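Local coordinates for protein SPD1 nuclease (Streptococcus pyogenes, PDB 2XGR) that probably hydrolyses DNA outside the cell as a prophage-encoded, metal-dependent endonuclease of the His-Me finger type, at residues F56-Q61 and D176-Y181; G203-S206 and L210-I213. All coordinates share one frame; numbering follows the deposited sequence.

Contact 1: F56-Q61 and D176-Y181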
# COMPACT_ATOMS: atom_id res chain seq x y z
N PHE A 56 4.09 9.11 15.80
CA PHE A 56 2.92 8.50 16.42
C PHE A 56 2.31 9.56 17.34
O PHE A 56 2.84 9.84 18.42
CB PHE A 56 3.33 7.33 17.25
CG PHE A 56 2.19 6.69 17.97
CD1 PHE A 56 1.06 6.28 17.27
CD2 PHE A 56 2.25 6.47 19.32
CE1 PHE A 56 -0.03 5.75 17.91
CE2 PHE A 56 1.17 5.84 19.96
CZ PHE A 56 0.02 5.48 19.23
N THR A 57 1.20 10.12 16.90
CA THR A 57 0.50 11.19 17.63
C THR A 57 -0.78 10.64 18.27
O THR A 57 -1.47 11.36 18.96
CB THR A 57 0.04 12.30 16.70
OG1 THR A 57 -0.80 11.72 15.65
CG2 THR A 57 1.25 12.92 16.07
N ALA A 58 -1.11 9.38 17.97
CA ALA A 58 -2.44 8.78 18.25
C ALA A 58 -3.61 9.59 17.66
O ALA A 58 -4.77 9.52 18.15
CB ALA A 58 -2.66 8.49 19.82
N ASN A 59 -3.36 10.14 16.46
CA ASN A 59 -4.42 10.70 15.61
C ASN A 59 -4.21 10.12 14.22
O ASN A 59 -3.06 9.89 13.83
CB ASN A 59 -4.32 12.24 15.52
CG ASN A 59 -4.61 12.92 16.86
OD1 ASN A 59 -3.81 13.68 17.34
ND2 ASN A 59 -5.73 12.65 17.42
N TYR A 60 -5.30 9.93 13.50
CA TYR A 60 -5.23 9.56 12.07
C TYR A 60 -4.39 10.63 11.35
O TYR A 60 -4.64 11.84 11.55
CB TYR A 60 -6.65 9.58 11.51
CG TYR A 60 -6.75 9.43 10.01
CD1 TYR A 60 -6.84 8.15 9.44
CD2 TYR A 60 -6.59 10.54 9.17
CE1 TYR A 60 -7.01 7.98 8.11
CE2 TYR A 60 -6.70 10.36 7.76
CZ TYR A 60 -6.89 9.10 7.27
OH TYR A 60 -7.02 8.95 5.89
N GLN A 61 -3.53 10.18 10.42
CA GLN A 61 -2.77 11.10 9.57
C GLN A 61 -2.66 10.52 8.18
O GLN A 61 -2.42 9.28 8.04
CB GLN A 61 -1.30 11.19 10.04
CG GLN A 61 -1.06 11.61 11.45
CD GLN A 61 0.34 11.24 11.91
OE1 GLN A 61 1.33 11.75 11.39
NE2 GLN A 61 0.42 10.43 12.93
N ASP A 176 -7.69 -1.28 18.73
CA ASP A 176 -6.98 -0.28 19.47
C ASP A 176 -5.59 0.00 18.94
O ASP A 176 -4.94 0.94 19.42
CB ASP A 176 -6.91 -0.66 20.96
CG ASP A 176 -8.30 -0.68 21.64
OD1 ASP A 176 -9.08 0.30 21.48
OD2 ASP A 176 -8.63 -1.72 22.24
N PHE A 177 -5.14 -0.79 17.97
CA PHE A 177 -3.78 -0.64 17.44
C PHE A 177 -3.83 0.17 16.13
O PHE A 177 -4.90 0.41 15.54
CB PHE A 177 -3.13 -2.01 17.16
CG PHE A 177 -2.85 -2.83 18.43
CD1 PHE A 177 -2.88 -2.20 19.67
CD2 PHE A 177 -2.49 -4.18 18.34
CE1 PHE A 177 -2.59 -2.96 20.86
CE2 PHE A 177 -2.16 -4.91 19.53
CZ PHE A 177 -2.22 -4.27 20.75
N TRP A 178 -2.64 0.62 15.72
CA TRP A 178 -2.54 1.49 14.52
C TRP A 178 -1.75 0.76 13.46
O TRP A 178 -0.89 -0.05 13.79
CB TRP A 178 -1.72 2.73 14.85
CG TRP A 178 -2.41 3.58 15.90
CD1 TRP A 178 -2.42 3.38 17.27
CD2 TRP A 178 -3.19 4.76 15.64
NE1 TRP A 178 -3.23 4.38 17.88
CE2 TRP A 178 -3.70 5.22 16.90
CE3 TRP A 178 -3.57 5.44 14.46
CZ2 TRP A 178 -4.51 6.36 16.99
CZ3 TRP A 178 -4.34 6.60 14.57
CH2 TRP A 178 -4.83 7.02 15.82
N LEU A 179 -2.08 1.04 12.22
CA LEU A 179 -1.26 0.61 11.07
C LEU A 179 -0.55 1.83 10.52
O LEU A 179 -1.20 2.87 10.24
CB LEU A 179 -2.22 0.05 10.02
CG LEU A 179 -1.54 -0.20 8.64
CD1 LEU A 179 -0.37 -1.27 8.74
CD2 LEU A 179 -2.61 -0.63 7.58
N ASP A 180 0.77 1.72 10.34
CA ASP A 180 1.49 2.76 9.62
C ASP A 180 1.80 2.11 8.28
O ASP A 180 2.47 1.06 8.21
CB ASP A 180 2.79 3.14 10.39
CG ASP A 180 3.61 4.20 9.66
OD1 ASP A 180 4.18 3.90 8.61
OD2 ASP A 180 3.60 5.38 10.14
N TYR A 181 1.40 2.76 7.18
CA TYR A 181 1.49 2.11 5.91
C TYR A 181 1.87 3.15 4.84
O TYR A 181 1.19 4.17 4.67
CB TYR A 181 0.07 1.50 5.60
CG TYR A 181 -0.14 0.89 4.21
CD1 TYR A 181 0.83 0.05 3.59
CD2 TYR A 181 -1.29 1.17 3.49
CE1 TYR A 181 0.59 -0.50 2.30
CE2 TYR A 181 -1.53 0.63 2.18
CZ TYR A 181 -0.57 -0.21 1.62
OH TYR A 181 -0.85 -0.77 0.40
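The edge of the Phe56 ring stands on one face of the Trp178 indole, a T-shaped aromatic pair with the two planes at 77°. The centroid of the Phe56 ring lies 4.9 Å from that of the indole's five-membered ring, and the edge atom Phe56 CE1 comes to 3.4 Å from Trp178 CD1, with Phe56 CZ next along the same edge. With chi1 at 177°, CG of Phe56 lies opposite the backbone nitrogen and beside the carbonyl carbon, which swings the ring out of the loop toward the indole although the CB bond itself does not aim there.

Trp178 makes every contact from 176-181, its CB directed at 56-61. The five-membered ring receives Phe56, while the benzo half is bordered mainly by the backbone of Ala58, Asn59 and Tyr60. Trp178 CZ2 is 3.4 Å from Ala58 O and 4.0 Å from Ala58 CB; Trp178 CH2 lies 3.5 Å from Asn59 N, an oblique approach. Further round, the indole edge meets Tyr60 N near its plane, 3.6 Å from CZ3.

The contact thus lays an irregular loop, which leads into strand 61-64, against the beginning of strand 178-186 in the antiparallel sheet of the nuclease domain. No hydrogen bond crosses between the segments. Within the loop, Asn59 N donates to Thr57 OG1 at 3.1 Å, an ST turn whose N-H...O angle of 139° is well short of straight; it spans Ala58, whose backbone is in the left-handed helical region. Ala58 N also lies over one face of the Phe56 ring, offset toward the rim. Beyond the two segments, the ring of His84 meets both Trp178 and Tyr60, and Phe56 also touches Ile204 and Gln79.

Contact 2: G203-S206 and L210-I213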
# COMPACT_ATOMS: atom_id res chain seq x y z
N GLY A 203 2.80 -2.28 12.59
CA GLY A 203 1.70 -1.90 13.52
C GLY A 203 2.30 -1.10 14.68
O GLY A 203 3.53 -1.12 14.90
N ILE A 204 1.46 -0.31 15.35
CA ILE A 204 1.91 0.42 16.54
C ILE A 204 0.85 0.21 17.66
O ILE A 204 -0.35 0.33 17.41
CB ILE A 204 2.03 1.92 16.26
CG1 ILE A 204 3.00 2.18 15.10
CG2 ILE A 204 2.70 2.66 17.52
CD1 ILE A 204 3.12 3.70 14.69
N ASP A 205 1.30 -0.24 18.82
CA ASP A 205 0.32 -0.49 19.89
C ASP A 205 0.08 0.82 20.69
O ASP A 205 0.64 1.88 20.37
CB ASP A 205 0.74 -1.70 20.74
CG ASP A 205 1.89 -1.40 21.70
OD1 ASP A 205 2.34 -0.23 21.84
OD2 ASP A 205 2.45 -2.40 22.21
N SER A 206 -0.80 0.77 21.68
CA SER A 206 -1.20 1.96 22.46
C SER A 206 0.02 2.65 23.05
O SER A 206 0.01 3.88 23.23
CB SER A 206 -2.10 1.53 23.63
OG SER A 206 -3.03 0.59 23.18
N LEU A 210 6.50 -0.93 18.19
CA LEU A 210 6.30 -1.48 16.84
C LEU A 210 5.86 -2.91 16.91
O LEU A 210 6.48 -3.75 17.63
CB LEU A 210 7.56 -1.34 16.03
CG LEU A 210 7.97 0.10 15.82
CD1 LEU A 210 9.23 0.19 14.93
CD2 LEU A 210 6.74 0.89 15.19
N LEU A 211 4.87 -3.26 16.06
CA LEU A 211 4.43 -4.61 15.93
C LEU A 211 4.73 -5.10 14.51
O LEU A 211 4.22 -4.52 13.56
CB LEU A 211 2.92 -4.69 16.16
CG LEU A 211 2.42 -3.93 17.42
CD1 LEU A 211 0.87 -3.92 17.54
CD2 LEU A 211 3.04 -4.51 18.72
N THR A 212 5.53 -6.14 14.36
CA THR A 212 5.83 -6.63 13.00
C THR A 212 4.66 -7.43 12.53
O THR A 212 4.26 -8.37 13.16
CB THR A 212 7.12 -7.48 12.92
OG1 THR A 212 8.16 -6.70 13.39
CG2 THR A 212 7.45 -7.74 11.47
N ILE A 213 4.09 -7.03 11.36
CA ILE A 213 2.87 -7.67 10.88
C ILE A 213 3.25 -8.68 9.78
O ILE A 213 4.00 -8.35 8.87
CB ILE A 213 1.94 -6.61 10.26
CG1 ILE A 213 1.35 -5.71 11.37
CG2 ILE A 213 0.73 -7.36 9.53
CD1 ILE A 213 0.66 -4.36 10.92
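Gly203 and Leu211 face each other as an antiparallel hydrogen-bonded pair, gripped by two backbone bonds: Gly203 N to Leu211 O and Leu211 N to Gly203 O, each 2.8 Å long with an N-H...O angle of 166°. Gly203 O has a further, weaker neighbour in the CA-H of Leu210, 3.4 Å away from CA to O.

The side chains divide between the two faces of the hairpin formed by strands 196-204 and 209-214. On one, Ile204 and Leu210 lie side by side and point the same way, Ile204 CG1 being 4.0 Å from Leu210 CD2. On the other, Leu211 covers the glycine; its CD1 also reaches 3.9 Å from CB of Asp205, in the loop beyond the strand, the two side chains crossing at about a right angle. Ile213 also reaches the glycine: chi1 of -71° and chi2 of 165° extend the chain so that CD1 ends 3.4 Å from Gly203 N.

Farther out, Trp170 of helix 160-173 packs on Leu211 and Ile213, whereas Trp178 lies against Ile204. The Asp205 carboxylate turns to the connection between the strands, where OD1 accepts from Glu209 N and is also bonded to Ser207 OG.

The chemistry implies a division of labour: paired amides hold the strands together, hydrocarbon covers both faces beside them, and the acidic group binds the turn.

Overall arrangement
Contacts 1 and 2 lie about 10 Å apart, centre to centre, on the same side of the chain's centre, and meet directly through neighbouring strands 178-186 and 196-204 of one antiparallel sheet. The join is a probable hydrogen bond between Trp178 O and Ile204 N, 2.8 Å long. Packing reinforces it: Phe177 CD2 is 3.5 Å from Leu211 CD1, and Phe177 CE1 is 3.6 Å from Asp205 CB. Trp178, at the start of strand 178-186, is thus shared: its indole receives the loop 56-61 and its carbonyl pairs with the hairpin strand. A PEG, probably from crystallisation, lies about 3 Å from the Tyr60 side chain; the PEG nearest Leu210 is about 8 Å from that side chain.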